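DTDP-4-dehydrorhamnose reductase, rfbD ortholog (Clostridium acetobutylicum, PDB 1VL0) probably catalyses the NAD(P)H-dependent reduction of dTDP-6-deoxy-L-lyxo-4-hexulose to dTDP-L-rhamnose, a step of dTDP-L-rhamnose biosynthesis. Local coordinates at residues K88-G93 and S135-T140; V109-D114 and R202-V207. One frame throughout, in Å; residues are numbered along the deposited sequence.

How the contacts relate
Both contacts lie in the nucleotide-binding Rossmann fold, and both touch the dinucleotide. Their segments alternate along the chain: helix 83-104 leads into strand 107-113, which leads into helix 136-151. Contact 1 pairs the two helices on one side of the sheet. Contact 2 sets the strand between them against helix 197-210. The touching residues of both are buried. Contact 1 has a polar centre, an amide bonded to a hydroxyl, while contact 2 joins its segments through methyl groups alone. Their centres are about 17 Å apart, yet they meet where Tyr137 CE2 lies 3.4 Å from Thr113 OG1, close to the nicotinamide.

Contact 1: K88-G93 and S135-T140; sequences KINAIG and SAYGKT. With NAI (1,4-dihydronicotinamide adenine dinucleotide), chain D.
Asn90 and Thr140 join two helices of the Rossmann fold, 83-104 and 136-151. The short segments run nearly parallel, 13° apart, with their axes 9.3 Å apart. Asn90 can be followed outward from its backbone. Asn90 CB lies 3.4 Å from Thr140 OG1, and Asn90 CG faces the same oxygen at 3.7 Å. Its CG is anti to the carbonyl carbon (chi1 -71°), which brings the amide up beside the other helix. At the tip the two polar atoms part. Asn90 ND2 donates to Thr140 OG1 over 3.1 Å in a fairly straight bond (162°), and the hydroxyl oxygen lies almost in the amide plane. Asn90 OD1 accepts from His73 N. The amide is thus held from both of its polar ends, which fixes its flip.

Thr140 OG1 sits between its backbone N and carbonyl carbon. This turns the hydroxyl back toward its own helix, close to the carbonyl oxygens of Ala136 and Tyr137. Ala91 CB packs against the backbone oxygen of Thr140, 3.5 Å from Thr140 O.

Asn90 ND2 also lies 3.8 Å from Tyr137 CD1. The amide and ring planes stand nearly at right angles. Tyr137 and Lys141 fit the YxxxK pattern of short-chain dehydrogenases, whose tyrosine and lysine serve catalysis in relatives. Both bind NADH here. Ser135 caps the start of the tyrosine's helix, its OG accepting from Gly138 N. Lys139 NZ donates to Phe128 O of a second subunit. At the cofactor, the nicotinamide ribose oxygen O2D lies near the plane of the Tyr137 ring, at its edge, and is hydrogen-bonded to Tyr137 OH at 2.8 Å.

Contact 2: V109-D114 and R202-V207; sequences VQISTD and RVVLKV. With NAI (1,4-dihydronicotinamide adenine dinucleotide), chain D.
A central strand of the Rossmann sheet, 107-113, packs here against helix 197-210. Val204 reaches the strand with both of its methyl groups. Its CG1 lies 4.2 Å from Val109 CG1, and its CG2 lies 3.8 Å from Ile111 CD1. Val109 and Ile111 are two residues apart, so Val204 spans a short apolar patch of the sheet.

Ile111 carries its chain to the helix by bending. Its CG1 is anti to the carbonyl carbon (chi1 -50°), and a second turn (chi2 -70°) swings CD1 toward Val204. The two side chains cross at about a right angle. The other branch, CG2, goes to the cofactor and lies 3.4 Å from O4D of the nicotinamide ribose. Ile111 therefore touches the helix with one branch and the sugar with the other. Leu24 of helix 23-32 also packs on it.

The strand also meets the cofactor through its backbone, and at Thr113 through a side chain. Ile111 O receives a weak hydrogen bond from ribose O3D at 3.4 Å and a second bond from Lys141 NZ. Ser112 O is 3.3 Å from nicotinamide C6N. Thr113 OG1 is equally near C5N, and it is also hydrogen-bonded to Tyr115 N. The strand is hydrogen-bonded to its two neighbours: Val109 to Val67 and Asn69, Gln110 and Ser112 to strand 155-164.

The helix contact is apolar, so it rests on the fit and burial of methyl groups. The polar bonds near the cofactor are different: they bring together the backbone oxygen of Ile111, ribose O3D and Lys141 NZ, which also bonds the cofactor.

Contact 1: K88-G93 and S135-T140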
ATOM      1  N   LYS A  88      12.380  14.280  -8.089  1.00 32.59           N
ATOM      2  CA  LYS A  88      11.962  14.225  -9.480  1.00 34.14           C
ATOM      3  C   LYS A  88      12.487  12.983 -10.171  1.00 34.97           C
ATOM      4  O   LYS A  88      11.736  12.299 -10.868  1.00 34.39           O
ATOM      5  CB  LYS A  88      12.434  15.455 -10.270  1.00 34.70           C
ATOM      6  CG  LYS A  88      11.739  16.732  -9.918  1.00 38.13           C
ATOM      7  CD  LYS A  88      12.237  17.859 -10.864  1.00 38.24           C
ATOM      8  CE  LYS A  88      11.632  19.202 -10.458  1.00 47.08           C
ATOM      9  NZ  LYS A  88      12.027  20.349 -11.315  1.00 50.02           N
ATOM     10  N   ILE A  89      13.782  12.698  -9.985  1.00 35.92           N
ATOM     11  CA  ILE A  89      14.391  11.581 -10.674  1.00 36.23           C
ATOM     12  C   ILE A  89      14.098  10.263  -9.971  1.00 34.69           C
ATOM     13  O   ILE A  89      13.832   9.269 -10.610  1.00 32.60           O
ATOM     14  CB  ILE A  89      15.923  11.787 -10.818  1.00 38.27           C
ATOM     15  CG1 ILE A  89      16.210  13.079 -11.616  1.00 41.20           C
ATOM     16  CG2 ILE A  89      16.560  10.572 -11.568  1.00 39.68           C
ATOM     17  CD1 ILE A  89      17.724  13.376 -11.858  1.00 39.58           C
ATOM     18  N   ASN A  90      14.218  10.246  -8.650  1.00 32.72           N
ATOM     19  CA  ASN A  90      14.148   8.989  -7.903  1.00 32.84           C
ATOM     20  C   ASN A  90      12.723   8.539  -7.566  1.00 35.10           C
ATOM     21  O   ASN A  90      12.525   7.353  -7.320  1.00 35.64           O
ATOM     22  CB  ASN A  90      14.991   9.065  -6.621  1.00 33.51           C
ATOM     23  CG  ASN A  90      16.472   9.077  -6.906  1.00 38.23           C
ATOM     24  OD1 ASN A  90      16.907   8.703  -7.986  1.00 30.57           O
ATOM     25  ND2 ASN A  90      17.266   9.516  -5.934  1.00 30.76           N
ATOM     26  N   ALA A  91      11.751   9.470  -7.556  1.00 33.17           N
ATOM     27  CA  ALA A  91      10.362   9.143  -7.219  1.00 33.14           C
ATOM     28  C   ALA A  91       9.368   9.423  -8.322  1.00 31.80           C
ATOM     29  O   ALA A  91       8.590   8.544  -8.659  1.00 33.23           O
ATOM     30  CB  ALA A  91       9.954   9.829  -6.009  1.00 30.69           C
ATOM     31  N   ILE A  92       9.379  10.648  -8.855  1.00 32.96           N
ATOM     32  CA  ILE A  92       8.439  11.053  -9.920  1.00 33.59           C
ATOM     33  C   ILE A  92       8.714  10.292 -11.212  1.00 34.38           C
ATOM     34  O   ILE A  92       7.804   9.957 -11.951  1.00 34.65           O
ATOM     35  CB  ILE A  92       8.536  12.586 -10.216  1.00 34.35           C
ATOM     36  CG1 ILE A  92       8.163  13.457  -9.013  1.00 40.36           C
ATOM     37  CG2 ILE A  92       7.682  13.005 -11.440  1.00 36.20           C
ATOM     38  CD1 ILE A  92       6.951  13.083  -8.325  1.00 46.15           C
ATOM     39  N   GLY A  93       9.991  10.053 -11.512  1.00 35.65           N
ATOM     40  CA  GLY A  93      10.332   9.256 -12.689  1.00 35.34           C
ATOM     41  C   GLY A  93       9.690   7.891 -12.690  1.00 33.50           C
ATOM     42  O   GLY A  93       8.981   7.533 -13.610  1.00 35.40           O
ATOM     43  N   SER A 135      18.393   8.954   4.765  1.00 39.19           N
ATOM     44  CA  SER A 135      19.023   9.853   3.817  1.00 38.03           C
ATOM     45  C   SER A 135      18.002  10.351   2.798  1.00 36.72           C
ATOM     46  O   SER A 135      16.977   9.692   2.591  1.00 37.36           O
ATOM     47  CB  SER A 135      20.160   9.109   3.120  1.00 39.14           C
ATOM     48  OG  SER A 135      19.705   8.046   2.304  1.00 38.76           O
ATOM     49  N   ALA A 136      18.288  11.480   2.151  1.00 36.69           N
ATOM     50  CA  ALA A 136      17.470  11.931   0.974  1.00 37.91           C
ATOM     51  C   ALA A 136      17.452  10.917  -0.162  1.00 37.81           C
ATOM     52  O   ALA A 136      16.437  10.665  -0.805  1.00 36.33           O
ATOM     53  CB  ALA A 136      17.969  13.253   0.456  1.00 40.29           C
ATOM     54  N   TYR A 137      18.612  10.365  -0.461  1.00 38.21           N
ATOM     55  CA  TYR A 137      18.686   9.341  -1.469  1.00 35.77           C
ATOM     56  C   TYR A 137      17.747   8.194  -1.112  1.00 36.49           C
ATOM     57  O   TYR A 137      16.929   7.777  -1.914  1.00 34.42           O
ATOM     58  CB  TYR A 137      20.118   8.839  -1.596  1.00 36.16           C
ATOM     59  CG  TYR A 137      20.264   7.688  -2.561  1.00 31.73           C
ATOM     60  CD1 TYR A 137      19.978   7.855  -3.916  1.00 36.11           C
ATOM     61  CD2 TYR A 137      20.660   6.441  -2.125  1.00 34.14           C
ATOM     62  CE1 TYR A 137      20.100   6.800  -4.785  1.00 34.84           C
ATOM     63  CE2 TYR A 137      20.790   5.358  -2.998  1.00 37.61           C
ATOM     64  CZ  TYR A 137      20.509   5.524  -4.300  1.00 37.29           C
ATOM     65  OH  TYR A 137      20.651   4.442  -5.148  1.00 40.79           O
ATOM     66  N   GLY A 138      17.853   7.678   0.112  1.00 35.88           N
ATOM     67  CA  GLY A 138      17.009   6.555   0.494  1.00 35.06           C
ATOM     68  C   GLY A 138      15.514   6.878   0.503  1.00 34.10           C
ATOM     69  O   GLY A 138      14.666   6.080   0.098  1.00 33.46           O
ATOM     70  N   LYS A 139      15.190   8.057   0.995  1.00 33.64           N
ATOM     71  CA  LYS A 139      13.801   8.473   1.140  1.00 34.79           C
ATOM     72  C   LYS A 139      13.145   8.626  -0.226  1.00 31.34           C
ATOM     73  O   LYS A 139      12.039   8.175  -0.436  1.00 29.99           O
ATOM     74  CB  LYS A 139      13.738   9.791   1.928  1.00 36.22           C
ATOM     75  CG  LYS A 139      12.375  10.509   1.879  1.00 46.12           C
ATOM     76  CD  LYS A 139      11.191   9.655   2.437  1.00 50.79           C
ATOM     77  CE  LYS A 139       9.888  10.487   2.480  1.00 49.06           C
ATOM     78  NZ  LYS A 139       8.749   9.772   3.180  1.00 49.61           N
ATOM     79  N   THR A 140      13.853   9.263  -1.143  1.00 32.89           N
ATOM     80  CA  THR A 140      13.342   9.468  -2.526  1.00 31.53           C
ATOM     81  C   THR A 140      13.244   8.185  -3.335  1.00 32.69           C
ATOM     82  O   THR A 140      12.313   8.015  -4.094  1.00 33.41           O
ATOM     83  CB  THR A 140      14.207  10.488  -3.297  1.00 32.83           C
ATOM     84  OG1 THR A 140      15.578  10.028  -3.425  1.00 34.08           O
ATOM     85  CG2 THR A 140      14.236  11.843  -2.560  1.00 34.12           C
TER
HETATM   86  PA  NAI D 300      24.387   4.986 -13.198  0.50 41.38           P
HETATM   87  O1A NAI D 300      24.598   6.222 -12.369  0.50 39.89           O
HETATM   88  O2A NAI D 300      25.665   4.323 -13.650  0.50 22.07           O
HETATM   89  O5B NAI D 300      23.385   5.394 -14.383  0.50 38.92           O
HETATM   90  C5B NAI D 300      22.181   6.045 -14.028  0.50 34.22           C
HETATM   91  C4B NAI D 300      21.565   6.743 -15.234  0.50 23.79           C
HETATM   92  O4B NAI D 300      20.586   7.683 -14.794  0.50 22.31           O
HETATM   93  C3B NAI D 300      22.527   7.576 -16.079  0.50 31.62           C
HETATM   94  O3B NAI D 300      22.687   6.999 -17.361  0.50 33.56           O
HETATM   95  C2B NAI D 300      21.826   8.942 -16.129  0.50 32.58           C
HETATM   96  O2B NAI D 300      22.092   9.721 -17.288  0.50 40.42           O
HETATM   97  C1B NAI D 300      20.375   8.488 -15.938  0.50 29.17           C
HETATM   98  N9A NAI D 300      19.333   9.516 -15.766  0.50 25.84           N
HETATM   99  C8A NAI D 300      19.408  10.583 -14.914  0.50 30.37           C
HETATM  100  N7A NAI D 300      18.286  11.317 -15.055  0.50 32.83           N
HETATM  101  C5A NAI D 300      17.487  10.765 -15.997  0.50 33.36           C
HETATM  102  C6A NAI D 300      16.241  11.140 -16.504  0.50 24.76           C
HETATM  103  N6A NAI D 300      15.629  12.234 -16.078  0.50 22.53           N
HETATM  104  N1A NAI D 300      15.650  10.365 -17.475  0.50 27.32           N
HETATM  105  C2A NAI D 300      16.293   9.211 -17.934  0.50 31.71           C
HETATM  106  N3A NAI D 300      17.531   8.855 -17.460  0.50 24.65           N
HETATM  107  C4A NAI D 300      18.132   9.614 -16.478  0.50 36.36           C
HETATM  108  O3  NAI D 300      23.445   3.989 -12.366  0.50 40.14           O
HETATM  109  PN  NAI D 300      23.799   2.490 -11.868  0.50 39.16           P
HETATM  110  O1N NAI D 300      23.499   1.503 -12.924  0.50 20.82           O
HETATM  111  O2N NAI D 300      25.050   2.549 -11.080  0.50 29.88           O
HETATM  112  O5D NAI D 300      22.525   2.277 -10.892  0.50 42.09           O
HETATM  113  C5D NAI D 300      21.417   1.527 -11.372  0.50 37.26           C
HETATM  114  C4D NAI D 300      20.366   1.446 -10.296  0.50 41.95           C
HETATM  115  O4D NAI D 300      20.885   0.832  -9.096  0.50 37.93           O
HETATM  116  C3D NAI D 300      19.820   2.819  -9.907  0.50 41.45           C
HETATM  117  O3D NAI D 300      18.428   2.675  -9.950  0.50 37.29           O
HETATM  118  C2D NAI D 300      20.331   3.076  -8.489  0.50 39.39           C
HETATM  119  O2D NAI D 300      19.504   3.843  -7.619  0.50 22.87           O
HETATM  120  C1D NAI D 300      20.482   1.636  -7.986  0.50 43.27           C
HETATM  121  N1N NAI D 300      21.494   1.478  -6.944  0.50 39.67           N
HETATM  122  C2N NAI D 300      22.823   1.577  -7.287  0.50 38.61           C
HETATM  123  C3N NAI D 300      23.774   1.398  -6.283  0.50 45.79           C
HETATM  124  C7N NAI D 300      25.192   1.831  -6.504  0.50 50.89           C
HETATM  125  O7N NAI D 300      26.158   1.357  -5.605  0.50 35.62           O
HETATM  126  N7N NAI D 300      25.506   2.637  -7.527  0.50 56.31           N
HETATM  127  C4N NAI D 300      23.365   1.119  -4.971  0.50 44.32           C
HETATM  128  C5N NAI D 300      22.013   1.024  -4.640  0.50 26.17           C
HETATM  129  C6N NAI D 300      21.094   1.214  -5.667  0.50 37.81           C

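Contact 2: V109-D114 and R202-V207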
ATOM      1  N   VAL A 109      10.033  -2.892 -14.235  1.00 30.45           N
ATOM      2  CA  VAL A 109      11.076  -3.214 -13.274  1.00 30.52           C
ATOM      3  C   VAL A 109      11.629  -1.895 -12.786  1.00 31.75           C
ATOM      4  O   VAL A 109      12.026  -1.044 -13.548  1.00 30.82           O
ATOM      5  CB  VAL A 109      12.238  -4.038 -13.836  1.00 30.16           C
ATOM      6  CG1 VAL A 109      13.280  -4.308 -12.803  1.00 32.35           C
ATOM      7  CG2 VAL A 109      11.744  -5.376 -14.377  1.00 32.62           C
ATOM      8  N   GLN A 110      11.664  -1.754 -11.475  1.00 30.77           N
ATOM      9  CA  GLN A 110      12.242  -0.569 -10.807  1.00 31.90           C
ATOM     10  C   GLN A 110      13.428  -0.997  -9.917  1.00 32.41           C
ATOM     11  O   GLN A 110      13.280  -1.796  -8.978  1.00 32.44           O
ATOM     12  CB  GLN A 110      11.176   0.048  -9.936  1.00 33.82           C
ATOM     13  CG  GLN A 110      11.668   1.080  -8.907  1.00 31.44           C
ATOM     14  CD  GLN A 110      12.265   2.300  -9.560  1.00 38.73           C
ATOM     15  OE1 GLN A 110      12.098   2.540 -10.770  1.00 36.31           O
ATOM     16  NE2 GLN A 110      12.954   3.091  -8.760  1.00 39.22           N
ATOM     17  N   ILE A 111      14.587  -0.456 -10.215  1.00 30.30           N
ATOM     18  CA  ILE A 111      15.748  -0.795  -9.469  1.00 32.40           C
ATOM     19  C   ILE A 111      15.858   0.161  -8.267  1.00 32.05           C
ATOM     20  O   ILE A 111      15.725   1.391  -8.409  1.00 31.77           O
ATOM     21  CB  ILE A 111      17.042  -0.723 -10.348  1.00 33.45           C
ATOM     22  CG1 ILE A 111      16.887  -1.495 -11.667  1.00 29.83           C
ATOM     23  CG2 ILE A 111      18.227  -1.265  -9.516  1.00 34.09           C
ATOM     24  CD1 ILE A 111      16.833  -2.996 -11.568  1.00 29.80           C
ATOM     25  N   SER A 112      16.103  -0.409  -7.098  1.00 32.92           N
ATOM     26  CA  SER A 112      16.126   0.344  -5.876  1.00 32.26           C
ATOM     27  C   SER A 112      17.381  -0.019  -5.043  1.00 32.71           C
ATOM     28  O   SER A 112      18.356  -0.590  -5.561  1.00 32.51           O
ATOM     29  CB  SER A 112      14.831   0.092  -5.065  1.00 32.39           C
ATOM     30  OG  SER A 112      14.622   1.055  -4.013  1.00 37.29           O
ATOM     31  N   THR A 113      17.335   0.294  -3.746  1.00 34.14           N
ATOM     32  CA  THR A 113      18.530   0.444  -2.927  1.00 32.52           C
ATOM     33  C   THR A 113      18.382  -0.077  -1.502  1.00 34.20           C
ATOM     34  O   THR A 113      17.319  -0.039  -0.895  1.00 35.64           O
ATOM     35  CB  THR A 113      18.989   1.942  -2.944  1.00 32.01           C
ATOM     36  OG1 THR A 113      20.163   2.137  -2.125  1.00 33.56           O
ATOM     37  CG2 THR A 113      17.947   2.866  -2.351  1.00 29.59           C
ATOM     38  N   ASP A 114      19.488  -0.567  -0.975  1.00 33.93           N
ATOM     39  CA  ASP A 114      19.662  -0.842   0.468  1.00 36.55           C
ATOM     40  C   ASP A 114      19.557   0.387   1.357  1.00 34.41           C
ATOM     41  O   ASP A 114      19.340   0.268   2.537  1.00 36.93           O
ATOM     42  CB  ASP A 114      21.053  -1.515   0.696  1.00 38.09           C
ATOM     43  CG  ASP A 114      22.247  -0.593   0.339  1.00 45.50           C
ATOM     44  OD1 ASP A 114      22.278  -0.028  -0.775  1.00 44.78           O
ATOM     45  OD2 ASP A 114      23.206  -0.381   1.120  1.00 51.83           O
ATOM     46  N   ARG A 202      21.253 -10.556 -14.674  1.00 35.23           N
ATOM     47  CA  ARG A 202      20.751 -11.903 -14.794  1.00 36.18           C
ATOM     48  C   ARG A 202      19.505 -12.064 -13.965  1.00 33.38           C
ATOM     49  O   ARG A 202      18.555 -12.709 -14.364  1.00 32.09           O
ATOM     50  CB  ARG A 202      21.801 -12.929 -14.331  1.00 37.79           C
ATOM     51  CG  ARG A 202      22.889 -13.218 -15.311  1.00 41.31           C
ATOM     52  CD  ARG A 202      23.957 -14.120 -14.744  1.00 45.94           C
ATOM     53  NE  ARG A 202      25.136 -14.290 -15.623  1.00 50.94           N
ATOM     54  CZ  ARG A 202      26.275 -14.902 -15.239  1.00 55.50           C
ATOM     55  NH1 ARG A 202      26.412 -15.406 -14.002  1.00 46.17           N
ATOM     56  NH2 ARG A 202      27.276 -15.015 -16.085  1.00 56.48           N
ATOM     57  N   VAL A 203      19.517 -11.533 -12.747  1.00 33.33           N
ATOM     58  CA  VAL A 203      18.350 -11.645 -11.893  1.00 31.96           C
ATOM     59  C   VAL A 203      17.150 -10.864 -12.469  1.00 33.50           C
ATOM     60  O   VAL A 203      16.034 -11.395 -12.563  1.00 32.54           O
ATOM     61  CB  VAL A 203      18.669 -11.175 -10.469  1.00 35.41           C
ATOM     62  CG1 VAL A 203      17.385 -10.891  -9.700  1.00 35.91           C
ATOM     63  CG2 VAL A 203      19.494 -12.285  -9.763  1.00 33.28           C
ATOM     64  N   VAL A 204      17.403  -9.628 -12.883  1.00 35.56           N
ATOM     65  CA  VAL A 204      16.378  -8.795 -13.481  1.00 34.42           C
ATOM     66  C   VAL A 204      15.740  -9.540 -14.609  1.00 34.51           C
ATOM     67  O   VAL A 204      14.506  -9.585 -14.679  1.00 36.73           O
ATOM     68  CB  VAL A 204      16.900  -7.466 -13.960  1.00 33.27           C
ATOM     69  CG1 VAL A 204      15.902  -6.767 -14.912  1.00 33.49           C
ATOM     70  CG2 VAL A 204      17.147  -6.585 -12.775  1.00 35.40           C
ATOM     71  N   LEU A 205      16.536 -10.107 -15.498  1.00 34.52           N
ATOM     72  CA  LEU A 205      15.954 -10.761 -16.694  1.00 34.85           C
ATOM     73  C   LEU A 205      15.306 -12.103 -16.369  1.00 35.48           C
ATOM     74  O   LEU A 205      14.382 -12.541 -17.077  1.00 34.91           O
ATOM     75  CB  LEU A 205      17.013 -10.927 -17.755  1.00 36.69           C
ATOM     76  CG  LEU A 205      17.612  -9.611 -18.298  1.00 39.87           C
ATOM     77  CD1 LEU A 205      18.854  -9.901 -19.161  1.00 44.98           C
ATOM     78  CD2 LEU A 205      16.608  -8.808 -19.068  1.00 38.04           C
ATOM     79  N   LYS A 206      15.802 -12.776 -15.334  1.00 35.73           N
ATOM     80  CA  LYS A 206      15.182 -14.008 -14.815  1.00 37.99           C
ATOM     81  C   LYS A 206      13.734 -13.784 -14.290  1.00 35.76           C
ATOM     82  O   LYS A 206      12.806 -14.509 -14.664  1.00 34.56           O
ATOM     83  CB  LYS A 206      16.036 -14.566 -13.663  1.00 40.39           C
ATOM     84  CG  LYS A 206      15.518 -15.837 -12.937  1.00 40.18           C
ATOM     85  CD  LYS A 206      16.342 -16.079 -11.582  1.00 48.67           C
ATOM     86  CE  LYS A 206      15.867 -17.312 -10.717  1.00 50.65           C
ATOM     87  NZ  LYS A 206      15.653 -18.533 -11.643  1.00 45.44           N
ATOM     88  N   VAL A 207      13.555 -12.831 -13.381  1.00 33.29           N
ATOM     89  CA  VAL A 207      12.227 -12.600 -12.813  1.00 33.43           C
ATOM     90  C   VAL A 207      11.229 -12.171 -13.880  1.00 29.71           C
ATOM     91  O   VAL A 207      10.076 -12.565 -13.828  1.00 31.13           O
ATOM     92  CB  VAL A 207      12.200 -11.652 -11.610  1.00 32.06           C
ATOM     93  CG1 VAL A 207      13.032 -12.257 -10.455  1.00 33.75           C
ATOM     94  CG2 VAL A 207      12.696 -10.260 -11.951  1.00 33.74           C
TER
HETATM   95  PA  NAI D 300      24.387   4.986 -13.198  0.50 41.38           P
HETATM   96  O1A NAI D 300      24.598   6.222 -12.369  0.50 39.89           O
HETATM   97  O2A NAI D 300      25.665   4.323 -13.650  0.50 22.07           O
HETATM   98  O5B NAI D 300      23.385   5.394 -14.383  0.50 38.92           O
HETATM   99  C5B NAI D 300      22.181   6.045 -14.028  0.50 34.22           C
HETATM  100  C4B NAI D 300      21.565   6.743 -15.234  0.50 23.79           C
HETATM  101  O4B NAI D 300      20.586   7.683 -14.794  0.50 22.31           O
HETATM  102  C3B NAI D 300      22.527   7.576 -16.079  0.50 31.62           C
HETATM  103  O3B NAI D 300      22.687   6.999 -17.361  0.50 33.56           O
HETATM  104  C2B NAI D 300      21.826   8.942 -16.129  0.50 32.58           C
HETATM  105  O2B NAI D 300      22.092   9.721 -17.288  0.50 40.42           O
HETATM  106  C1B NAI D 300      20.375   8.488 -15.938  0.50 29.17           C
HETATM  107  N9A NAI D 300      19.333   9.516 -15.766  0.50 25.84           N
HETATM  108  C8A NAI D 300      19.408  10.583 -14.914  0.50 30.37           C
HETATM  109  N7A NAI D 300      18.286  11.317 -15.055  0.50 32.83           N
HETATM  110  C5A NAI D 300      17.487  10.765 -15.997  0.50 33.36           C
HETATM  111  C6A NAI D 300      16.241  11.140 -16.504  0.50 24.76           C
HETATM  112  N6A NAI D 300      15.629  12.234 -16.078  0.50 22.53           N
HETATM  113  N1A NAI D 300      15.650  10.365 -17.475  0.50 27.32           N
HETATM  114  C2A NAI D 300      16.293   9.211 -17.934  0.50 31.71           C
HETATM  115  N3A NAI D 300      17.531   8.855 -17.460  0.50 24.65           N
HETATM  116  C4A NAI D 300      18.132   9.614 -16.478  0.50 36.36           C
HETATM  117  O3  NAI D 300      23.445   3.989 -12.366  0.50 40.14           O
HETATM  118  PN  NAI D 300      23.799   2.490 -11.868  0.50 39.16           P
HETATM  119  O1N NAI D 300      23.499   1.503 -12.924  0.50 20.82           O
HETATM  120  O2N NAI D 300      25.050   2.549 -11.080  0.50 29.88           O
HETATM  121  O5D NAI D 300      22.525   2.277 -10.892  0.50 42.09           O
HETATM  122  C5D NAI D 300      21.417   1.527 -11.372  0.50 37.26           C
HETATM  123  C4D NAI D 300      20.366   1.446 -10.296  0.50 41.95           C
HETATM  124  O4D NAI D 300      20.885   0.832  -9.096  0.50 37.93           O
HETATM  125  C3D NAI D 300      19.820   2.819  -9.907  0.50 41.45           C
HETATM  126  O3D NAI D 300      18.428   2.675  -9.950  0.50 37.29           O
HETATM  127  C2D NAI D 300      20.331   3.076  -8.489  0.50 39.39           C
HETATM  128  O2D NAI D 300      19.504   3.843  -7.619  0.50 22.87           O
HETATM  129  C1D NAI D 300      20.482   1.636  -7.986  0.50 43.27           C
HETATM  130  N1N NAI D 300      21.494   1.478  -6.944  0.50 39.67           N
HETATM  131  C2N NAI D 300      22.823   1.577  -7.287  0.50 38.61           C
HETATM  132  C3N NAI D 300      23.774   1.398  -6.283  0.50 45.79           C
HETATM  133  C7N NAI D 300      25.192   1.831  -6.504  0.50 50.89           C
HETATM  134  O7N NAI D 300      26.158   1.357  -5.605  0.50 35.62           O
HETATM  135  N7N NAI D 300      25.506   2.637  -7.527  0.50 56.31           N
HETATM  136  C4N NAI D 300      23.365   1.119  -4.971  0.50 44.32           C
HETATM  137  C5N NAI D 300      22.013   1.024  -4.640  0.50 26.17           C
HETATM  138  C6N NAI D 300      21.094   1.214  -5.667  0.50 37.81           C